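Local structure of diaminopimelate decarboxylase (Aquifex aeolicus, 2P3E) at residues B[16-21]-B[327-332]; B[151-156]-B[176-181]; B[210-215]-B[262-267]. The protein probably catalyses the pyridoxal 5'-phosphate-dependent decarboxylation of meso-2,6-diaminopimelate to L-lysine, the last step of lysine biosynthesis by the diaminopimelate pathway. All blocks are in the same frame, centred on the assembly; numbering follows the deposited sequence.

Contact 1 of 3, residues B[16-21]-B[327-332]; sequences GELFIE and HIIPVE
The carbonyl oxygen of Val331 takes the backbone N-H of Leu18, with N and O 2.8 Å apart and the donor lying in the carbonyl plane at a C=O...N angle of 159°. The same oxygen also receives a longer CA-H...O contact from Glu17 CA. Nearby, Gly16 O meets Glu332 CA at 3.2 Å. The Leu18 bond and the backbone bond between Gly16 and Thr333 flank a single bridge, Glu17 with Glu332, which joins the start of strand 17-20 to the chain leaving strand 328-330.

The apolar part is Leu18 and Ile329, which cross at about a right angle. CG of Leu18 stands opposite its own backbone N (chi1 -169°), which turns the branch into the interior, and CD2 comes 3.7 Å from Ile329 CD1. Leu4 and Ala370 close round the same pair, while Leu18 CB rests 4.4 Å from Val331 CG1.

The two acids, Glu17 and Glu332, run side by side in the same direction. The Glu17 chain bends at chi2 (-77°), bringing OE1 to 3.3 Å from Glu332 CG, and the two carboxylate planes stand nearly perpendicular. Glu17 OE2 and Glu332 OE2 are modelled 2.5 Å apart, very short and of unsettled nature. Lys26 forms a salt bridge with Glu332 OE2. An alanine in place of Glu332 would probably leave Lys26 without this mate and set the Glu17 carboxylate free to turn.

Such close acids may repel or raise one pKa, and the Lys26 ammonium probably offsets much of that cost beside the apolar packing of Leu18 and Ile329.

Contact 2 of 3, residues B[151-156]-B[176-181]; sequences IAIRVN and FGVDIR
Gly177 lies so tightly against Asn156 that a beta carbon built on it would fall 1.9 Å from Asn156 OD1; its positive phi of 75° suits glycine as well. Without that carbon, Gly177 CA comes against the side-chain amide, 3.4 Å from OD1, and Asn156 ND2 reaches past it to Phe176 O. That bond is 2.9 Å long and nearly straight, 170° at the hydrogen, and the acceptor sits in the plane of the amide. Lys301 of the second subunit donates to the same carbonyl.

Beyond the glycine the chains pair as parallel strands. Val178 bonds through both its N and its O to the residues before and after Val155: its N donates to Arg154 O at 3.0 Å and its O accepts from Asn156 N at 2.8 Å. A longer bond follows, Ile180 N to Asn156 O, with the donor well above the carbonyl plane.

Arg154 stretches fully from CG to NE and brings its guanidinium face against Phe176 CB, which sits toward the rim. NH1 comes 3.5 Å from that carbon, and the guanidinium is tilted only 23° from the ring plane. Glu130 binds NH1 and also takes Gly177 N, whereas NH2 goes to His204 O. The group lies about 7 Å from the side chains of Lys65, the probable lysine of cofactor attachment (no cofactor is attached here), and Glu279, which probably binds pyridoxal 5'-phosphate.

Strand 149-156 is one of the parallel strands of the TIM barrel; Val155 and Ile180 pack together against helix 214-231, and Ile153 and Val178 against helix 183-191.

Contact 3 of 3, residues B[210-215]-B[262-267]; sequences LDISPY and ADLLKD
Leu264 CD2 presses against Ile212 O at 3.3 Å, where two outer helices of the TIM barrel, 214-231 and 258-269, pack near the start of the first. The methyl is the tight centre of the contact: it also touches Tyr215 CB at 4.0 Å and Ile212 CD1 at 4.1 Å. Ile212 and Leu264 run alongside one another, pointing opposite ways. Leu264 gets there because its CG points away from its own backbone N (chi1 -177°), throwing the branch across to the other segment. One residue on, Leu265 CD2 lies 3.8 Å from Tyr215 O.

Ile212 O is occupied on its own side too, accepting Tyr215 N in the turn that leads into helix 214-231. Tyr215 meets the leucines through CB and backbone alone; its ring leads inward, with Ile212 CA at the edge, and its hydroxyl binds Gly243 O, next to Gly244, which probably binds pyridoxal 5'-phosphate.

The outer side is different in kind. Asp211, Ser213 and Pro214 face solvent, and of these Ser213 merely grazes Leu264 through its carbonyl. The work here is local capping of the same turn: Asp211 OD1 accepts Ser213 N from above the carboxylate plane, and Ser213 OG donates to the syn lone pair of that same Asp211 OD1 at 2.7 Å.

Overall arrangement
From the N terminus, the chain passes through the small antiparallel sheet containing strand 17-20, contributes strand 36-40 to the mixed sheet, builds the TIM barrel and returns to the mixed sheet. Contact 1 closes this excursion, 306 residues later, by bringing strand 328-330 back to the small sheet. Contacts 2 and 3 are nested within its loop and follow in series, without crossing. Contact 2 closes a short loop, most of it not modelled, between barrel strand 149-156 and the short strand 178-179 beside its end; contact 3 brings together two helices of the barrel's outer layer. Their centres lie about 20 Å apart, those of contacts 1 and 2 about 44 Å, on opposite sides of the chain's centre.

Contact 1 of 3, residues B[16-21]-B[327-332]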
loop_
_atom_site.group_PDB
_atom_site.type_symbol
_atom_site.label_atom_id
_atom_site.label_comp_id
_atom_site.label_asym_id
_atom_site.label_seq_id
_atom_site.Cartn_x
_atom_site.Cartn_y
_atom_site.Cartn_z
ATOM N N GLY B 16 32.279 14.333 -4.617
ATOM C CA GLY B 16 31.449 14.156 -3.419
ATOM C C GLY B 16 29.944 14.241 -3.653
ATOM O O GLY B 16 29.170 14.122 -2.708
ATOM N N GLU B 17 29.533 14.448 -4.906
ATOM C CA GLU B 17 28.111 14.607 -5.264
ATOM C C GLU B 17 27.613 13.464 -6.144
ATOM O O GLU B 17 28.251 13.113 -7.142
ATOM C CB GLU B 17 27.863 15.942 -5.974
ATOM C CG GLU B 17 27.990 17.181 -5.074
ATOM C CD GLU B 17 26.778 17.417 -4.170
ATOM O OE1 GLU B 17 25.757 16.671 -4.267
ATOM O OE2 GLU B 17 26.844 18.363 -3.358
ATOM N N LEU B 18 26.461 12.904 -5.780
ATOM C CA LEU B 18 25.890 11.775 -6.521
ATOM C C LEU B 18 25.215 12.249 -7.810
ATOM O O LEU B 18 24.437 13.208 -7.802
ATOM C CB LEU B 18 24.913 10.966 -5.637
ATOM C CG LEU B 18 24.445 9.606 -6.196
ATOM C CD1 LEU B 18 25.579 8.595 -6.278
ATOM C CD2 LEU B 18 23.295 9.034 -5.355
ATOM N N PHE B 19 25.540 11.574 -8.908
ATOM C CA PHE B 19 24.980 11.847 -10.227
ATOM C C PHE B 19 24.352 10.562 -10.801
ATOM O O PHE B 19 24.823 9.462 -10.519
ATOM C CB PHE B 19 26.069 12.333 -11.201
ATOM C CG PHE B 19 26.453 13.792 -11.036
ATOM C CD1 PHE B 19 25.998 14.746 -11.929
ATOM C CD2 PHE B 19 27.288 14.200 -10.006
ATOM C CE1 PHE B 19 26.354 16.099 -11.787
ATOM C CE2 PHE B 19 27.650 15.556 -9.844
ATOM C CZ PHE B 19 27.182 16.498 -10.735
ATOM N N ILE B 20 23.325 10.728 -11.630
ATOM C CA ILE B 20 22.771 9.630 -12.439
ATOM C C ILE B 20 22.629 10.116 -13.868
ATOM O O ILE B 20 22.018 11.153 -14.111
ATOM C CB ILE B 20 21.395 9.119 -11.880
ATOM C CG1 ILE B 20 20.922 7.874 -12.654
ATOM C CG2 ILE B 20 20.338 10.243 -11.871
ATOM C CD1 ILE B 20 19.718 7.193 -12.044
ATOM N N GLU B 21 23.206 9.375 -14.813
ATOM C CA GLU B 21 23.285 9.810 -16.216
ATOM C C GLU B 21 23.707 11.291 -16.393
ATOM O O GLU B 21 23.114 12.036 -17.187
ATOM C CB GLU B 21 21.965 9.522 -16.964
ATOM C CG GLU B 21 21.687 8.033 -17.143
ATOM C CD GLU B 21 20.945 7.730 -18.416
ATOM O OE1 GLU B 21 21.302 8.314 -19.465
ATOM O OE2 GLU B 21 20.006 6.904 -18.370
ATOM N N HIS B 327 19.740 -0.695 -0.477
ATOM C CA HIS B 327 20.957 0.055 -0.187
ATOM C C HIS B 327 20.632 1.549 -0.132
ATOM O O HIS B 327 19.906 2.073 -0.989
ATOM C CB HIS B 327 22.038 -0.253 -1.221
ATOM C CG HIS B 327 23.436 0.066 -0.761
ATOM N ND1 HIS B 327 23.996 -0.498 0.362
ATOM C CD2 HIS B 327 24.387 0.876 -1.289
ATOM C CE1 HIS B 327 25.228 -0.035 0.522
ATOM N NE2 HIS B 327 25.495 0.790 -0.475
ATOM N N ILE B 328 21.128 2.214 0.915
ATOM C CA ILE B 328 20.878 3.649 1.118
ATOM C C ILE B 328 22.218 4.390 1.271
ATOM O O ILE B 328 23.035 4.022 2.122
ATOM C CB ILE B 328 19.959 3.930 2.341
ATOM C CG1 ILE B 328 18.619 3.163 2.187
ATOM C CG2 ILE B 328 19.726 5.435 2.504
ATOM C CD1 ILE B 328 17.630 3.361 3.325
ATOM N N ILE B 329 22.410 5.417 0.445
ATOM C CA ILE B 329 23.657 6.167 0.384
ATOM C C ILE B 329 23.374 7.664 0.441
ATOM O O ILE B 329 22.292 8.112 0.012
ATOM C CB ILE B 329 24.467 5.834 -0.904
ATOM C CG1 ILE B 329 23.670 6.220 -2.168
ATOM C CG2 ILE B 329 24.855 4.354 -0.895
ATOM C CD1 ILE B 329 24.390 5.990 -3.511
ATOM N N PRO B 330 24.346 8.451 0.949
ATOM C CA PRO B 330 24.171 9.901 0.917
ATOM C C PRO B 330 24.352 10.472 -0.495
ATOM O O PRO B 330 25.148 9.955 -1.306
ATOM C CB PRO B 330 25.242 10.403 1.896
ATOM C CG PRO B 330 26.362 9.377 1.779
ATOM C CD PRO B 330 25.642 8.060 1.559
ATOM N N VAL B 331 23.563 11.487 -0.818
ATOM C CA VAL B 331 23.710 12.194 -2.085
ATOM C C VAL B 331 25.028 13.015 -2.060
ATOM O O VAL B 331 25.658 13.207 -3.100
ATOM C CB VAL B 331 22.454 13.083 -2.368
ATOM C CG1 VAL B 331 22.692 14.114 -3.494
ATOM C CG2 VAL B 331 21.223 12.196 -2.676
ATOM N N GLU B 332 25.416 13.476 -0.865
ATOM C CA GLU B 332 26.710 14.152 -0.644
ATOM C C GLU B 332 27.585 13.325 0.308
ATOM O O GLU B 332 27.213 13.113 1.465
ATOM C CB GLU B 332 26.514 15.564 -0.057
ATOM C CG GLU B 332 25.952 16.625 -1.003
ATOM C CD GLU B 332 26.157 18.071 -0.505
ATOM O OE1 GLU B 332 26.747 18.287 0.574
ATOM O OE2 GLU B 332 25.722 19.019 -1.198
#

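Contact 2 of 3, residues B[151-156]-B[176-181]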
loop_
_atom_site.group_PDB
_atom_site.type_symbol
_atom_site.label_atom_id
_atom_site.label_comp_id
_atom_site.label_asym_id
_atom_site.label_seq_id
_atom_site.Cartn_x
_atom_site.Cartn_y
_atom_site.Cartn_z
ATOM N N ILE B 151 -5.400 -19.429 -25.687
ATOM C CA ILE B 151 -5.034 -19.776 -24.317
ATOM C C ILE B 151 -3.745 -20.601 -24.150
ATOM O O ILE B 151 -3.311 -21.352 -25.051
ATOM C CB ILE B 151 -6.191 -20.523 -23.579
ATOM C CG1 ILE B 151 -6.433 -21.882 -24.237
ATOM C CG2 ILE B 151 -7.484 -19.659 -23.522
ATOM C CD1 ILE B 151 -6.997 -22.926 -23.275
ATOM N N ALA B 152 -3.163 -20.437 -22.964
ATOM C CA ALA B 152 -2.162 -21.337 -22.417
ATOM C C ALA B 152 -2.636 -21.720 -21.033
ATOM O O ALA B 152 -3.349 -20.953 -20.383
ATOM C CB ALA B 152 -0.824 -20.631 -22.322
ATOM N N ILE B 153 -2.226 -22.889 -20.555
ATOM C CA ILE B 153 -2.455 -23.231 -19.151
ATOM C C ILE B 153 -1.203 -22.849 -18.357
ATOM O O ILE B 153 -0.075 -23.154 -18.779
ATOM C CB ILE B 153 -2.789 -24.753 -18.947
ATOM C CG1 ILE B 153 -4.059 -25.162 -19.722
ATOM C CG2 ILE B 153 -2.937 -25.100 -17.445
ATOM C CD1 ILE B 153 -5.280 -24.368 -19.381
ATOM N N ARG B 154 -1.407 -22.182 -17.215
ATOM C CA ARG B 154 -0.297 -21.945 -16.309
ATOM C C ARG B 154 0.021 -23.209 -15.523
ATOM O O ARG B 154 -0.805 -23.676 -14.734
ATOM C CB ARG B 154 -0.554 -20.806 -15.323
ATOM C CG ARG B 154 0.744 -20.531 -14.543
ATOM C CD ARG B 154 0.548 -19.572 -13.421
ATOM N NE ARG B 154 1.769 -19.371 -12.627
ATOM C CZ ARG B 154 1.996 -18.275 -11.906
ATOM N NH1 ARG B 154 1.098 -17.294 -11.890
ATOM N NH2 ARG B 154 3.114 -18.155 -11.203
ATOM N N VAL B 155 1.226 -23.736 -15.734
ATOM C CA VAL B 155 1.651 -24.974 -15.091
ATOM C C VAL B 155 2.716 -24.704 -14.040
ATOM O O VAL B 155 3.553 -23.807 -14.221
ATOM C CB VAL B 155 2.116 -26.057 -16.136
ATOM C CG1 VAL B 155 1.041 -26.270 -17.221
ATOM C CG2 VAL B 155 3.428 -25.689 -16.789
ATOM N N ASN B 156 2.633 -25.446 -12.928
ATOM C CA ASN B 156 3.617 -25.413 -11.853
ATOM C C ASN B 156 4.526 -26.635 -11.984
ATOM O O ASN B 156 4.128 -27.744 -11.629
ATOM C CB ASN B 156 2.922 -25.467 -10.488
ATOM C CG ASN B 156 1.999 -24.300 -10.249
ATOM O OD1 ASN B 156 2.127 -23.234 -10.881
ATOM N ND2 ASN B 156 1.054 -24.480 -9.331
ATOM N N PHE B 176 -1.805 -19.838 -7.477
ATOM C CA PHE B 176 -1.454 -19.843 -8.897
ATOM C C PHE B 176 -1.150 -21.225 -9.499
ATOM O O PHE B 176 -0.580 -22.105 -8.837
ATOM C CB PHE B 176 -0.263 -18.912 -9.161
ATOM C CG PHE B 176 -0.499 -17.476 -8.765
ATOM C CD1 PHE B 176 -1.357 -16.664 -9.504
ATOM C CD2 PHE B 176 0.162 -16.934 -7.672
ATOM C CE1 PHE B 176 -1.570 -15.338 -9.150
ATOM C CE2 PHE B 176 -0.045 -15.606 -7.306
ATOM C CZ PHE B 176 -0.909 -14.806 -8.057
ATOM N N GLY B 177 -1.518 -21.379 -10.769
ATOM C CA GLY B 177 -1.112 -22.517 -11.593
ATOM C C GLY B 177 -1.822 -23.821 -11.280
ATOM O O GLY B 177 -2.702 -23.893 -10.403
ATOM N N VAL B 178 -1.455 -24.851 -12.025
ATOM C CA VAL B 178 -1.911 -26.202 -11.755
ATOM C C VAL B 178 -0.674 -27.087 -11.823
ATOM O O VAL B 178 0.223 -26.861 -12.641
ATOM C CB VAL B 178 -3.037 -26.663 -12.744
ATOM C CG1 VAL B 178 -2.545 -26.742 -14.198
ATOM C CG2 VAL B 178 -3.629 -27.999 -12.330
ATOM N N ASP B 179 -0.622 -28.074 -10.935
ATOM C CA ASP B 179 0.393 -29.116 -10.979
ATOM C C ASP B 179 0.560 -29.565 -12.412
ATOM O O ASP B 179 -0.408 -29.943 -13.079
ATOM C CB ASP B 179 -0.041 -30.307 -10.108
ATOM C CG ASP B 179 1.066 -31.339 -9.909
ATOM O OD1 ASP B 179 2.111 -31.288 -10.610
ATOM O OD2 ASP B 179 0.881 -32.216 -9.037
ATOM N N ILE B 180 1.798 -29.510 -12.891
ATOM C CA ILE B 180 2.087 -29.841 -14.274
ATOM C C ILE B 180 1.669 -31.276 -14.550
ATOM O O ILE B 180 1.345 -31.626 -15.675
ATOM C CB ILE B 180 3.580 -29.601 -14.664
ATOM C CG1 ILE B 180 3.717 -29.617 -16.191
ATOM C CG2 ILE B 180 4.503 -30.632 -13.986
ATOM C CD1 ILE B 180 5.011 -29.067 -16.707
ATOM N N ARG B 181 1.640 -32.080 -13.491
ATOM C CA ARG B 181 1.270 -33.486 -13.576
ATOM C C ARG B 181 -0.228 -33.666 -13.855
ATOM O O ARG B 181 -0.684 -34.775 -14.172
ATOM C CB ARG B 181 1.689 -34.215 -12.291
ATOM C CG ARG B 181 3.186 -34.140 -11.998
ATOM C CD ARG B 181 3.519 -34.696 -10.620
ATOM C CZ ARG B 181 3.726 -33.413 -7.564
ATOM N NH1 ARG B 181 4.753 -33.305 -6.729
ATOM N NH2 ARG B 181 2.532 -32.950 -7.201
#

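Contact 3 of 3, residues B[210-215]-B[262-267]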
loop_
_atom_site.group_PDB
_atom_site.type_symbol
_atom_site.label_atom_id
_atom_site.label_comp_id
_atom_site.label_asym_id
_atom_site.label_seq_id
_atom_site.Cartn_x
_atom_site.Cartn_y
_atom_site.Cartn_z
ATOM N N LEU B 210 18.228 -15.388 -7.768
ATOM C CA LEU B 210 19.647 -15.092 -8.009
ATOM C C LEU B 210 20.475 -16.276 -8.522
ATOM O O LEU B 210 21.312 -16.102 -9.404
ATOM C CB LEU B 210 20.294 -14.484 -6.767
ATOM C CG LEU B 210 19.781 -13.078 -6.436
ATOM C CD1 LEU B 210 20.398 -12.594 -5.108
ATOM C CD2 LEU B 210 20.066 -12.086 -7.585
ATOM N N ASP B 211 20.221 -17.476 -7.954
ATOM C CA ASP B 211 20.729 -18.733 -8.471
ATOM C C ASP B 211 19.700 -19.299 -9.458
ATOM O O ASP B 211 18.641 -19.765 -9.065
ATOM C CB ASP B 211 20.982 -19.703 -7.309
ATOM C CG ASP B 211 21.202 -21.137 -7.768
ATOM O OD1 ASP B 211 21.545 -21.361 -8.948
ATOM O OD2 ASP B 211 21.027 -22.054 -6.933
ATOM N N ILE B 212 20.036 -19.268 -10.739
ATOM C CA ILE B 212 19.083 -19.625 -11.805
ATOM C C ILE B 212 18.919 -21.132 -12.042
ATOM O O ILE B 212 18.127 -21.545 -12.895
ATOM C CB ILE B 212 19.410 -18.895 -13.131
ATOM C CG1 ILE B 212 20.845 -19.166 -13.577
ATOM C CG2 ILE B 212 19.194 -17.381 -12.967
ATOM C CD1 ILE B 212 21.118 -18.825 -15.035
ATOM N N SER B 213 19.635 -21.943 -11.257
ATOM C CA SER B 213 19.595 -23.423 -11.363
ATOM C C SER B 213 18.200 -24.029 -11.556
ATOM O O SER B 213 18.042 -24.882 -12.424
ATOM C CB SER B 213 20.284 -24.090 -10.150
ATOM O OG SER B 213 21.668 -23.794 -10.134
ATOM N N PRO B 214 17.187 -23.596 -10.756
ATOM C CA PRO B 214 15.822 -24.152 -10.874
ATOM C C PRO B 214 15.155 -23.969 -12.226
ATOM O O PRO B 214 14.233 -24.719 -12.550
ATOM C CB PRO B 214 15.020 -23.382 -9.813
ATOM C CG PRO B 214 16.026 -22.870 -8.864
ATOM C CD PRO B 214 17.274 -22.615 -9.658
ATOM N N TYR B 215 15.597 -22.994 -13.016
ATOM C CA TYR B 215 15.024 -22.813 -14.345
ATOM C C TYR B 215 15.213 -24.045 -15.238
ATOM O O TYR B 215 14.354 -24.340 -16.060
ATOM C CB TYR B 215 15.589 -21.576 -15.028
ATOM C CG TYR B 215 14.959 -20.261 -14.560
ATOM C CD1 TYR B 215 13.743 -19.798 -15.113
ATOM C CD2 TYR B 215 15.588 -19.483 -13.604
ATOM C CE1 TYR B 215 13.163 -18.566 -14.682
ATOM C CE2 TYR B 215 15.039 -18.270 -13.168
ATOM C CZ TYR B 215 13.826 -17.815 -13.701
ATOM O OH TYR B 215 13.314 -16.602 -13.244
ATOM N N ALA B 262 20.054 -17.742 -20.976
ATOM C CA ALA B 262 20.077 -18.272 -22.336
ATOM C C ALA B 262 21.041 -19.461 -22.444
ATOM O O ALA B 262 20.717 -20.460 -23.087
ATOM C CB ALA B 262 20.439 -17.178 -23.347
ATOM N N ASP B 263 22.205 -19.342 -21.801
ATOM C CA ASP B 263 23.216 -20.413 -21.756
ATOM C C ASP B 263 22.685 -21.660 -21.053
ATOM O O ASP B 263 22.854 -22.799 -21.534
ATOM C CB ASP B 263 24.488 -19.938 -21.033
ATOM C CG ASP B 263 25.263 -18.846 -21.808
ATOM O OD1 ASP B 263 25.018 -18.627 -23.010
ATOM O OD2 ASP B 263 26.119 -18.181 -21.189
ATOM N N LEU B 264 22.041 -21.451 -19.911
ATOM C CA LEU B 264 21.470 -22.548 -19.163
ATOM C C LEU B 264 20.416 -23.311 -19.978
ATOM O O LEU B 264 20.315 -24.535 -19.857
ATOM C CB LEU B 264 20.854 -22.049 -17.855
ATOM C CG LEU B 264 20.273 -23.125 -16.915
ATOM C CD1 LEU B 264 21.380 -24.021 -16.308
ATOM C CD2 LEU B 264 19.403 -22.493 -15.829
ATOM N N LEU B 265 19.639 -22.592 -20.797
ATOM C CA LEU B 265 18.462 -23.185 -21.451
ATOM C C LEU B 265 18.643 -23.521 -22.934
ATOM O O LEU B 265 17.752 -24.108 -23.542
ATOM C CB LEU B 265 17.223 -22.269 -21.289
ATOM C CG LEU B 265 16.753 -21.868 -19.881
ATOM C CD1 LEU B 265 15.510 -20.980 -19.981
ATOM C CD2 LEU B 265 16.471 -23.093 -18.998
ATOM N N LYS B 266 19.777 -23.135 -23.518
ATOM C CA LYS B 266 19.984 -23.274 -24.965
ATOM C C LYS B 266 19.675 -24.696 -25.446
ATOM O O LYS B 266 18.844 -24.894 -26.335
ATOM C CB LYS B 266 21.415 -22.899 -25.369
ATOM C CG LYS B 266 21.627 -22.934 -26.892
ATOM C CD LYS B 266 23.089 -23.092 -27.279
ATOM C CE LYS B 266 23.243 -23.032 -28.815
ATOM N NZ LYS B 266 24.628 -22.641 -29.173
ATOM N N ASP B 267 20.333 -25.677 -24.838
ATOM C CA ASP B 267 20.224 -27.050 -25.326
ATOM C C ASP B 267 18.812 -27.598 -25.116
ATOM O O ASP B 267 18.262 -28.263 -25.990
ATOM C CB ASP B 267 21.286 -27.945 -24.695
ATOM C CG ASP B 267 22.692 -27.624 -25.196
ATOM O OD1 ASP B 267 22.863 -26.810 -26.124
ATOM O OD2 ASP B 267 23.651 -28.174 -24.635
#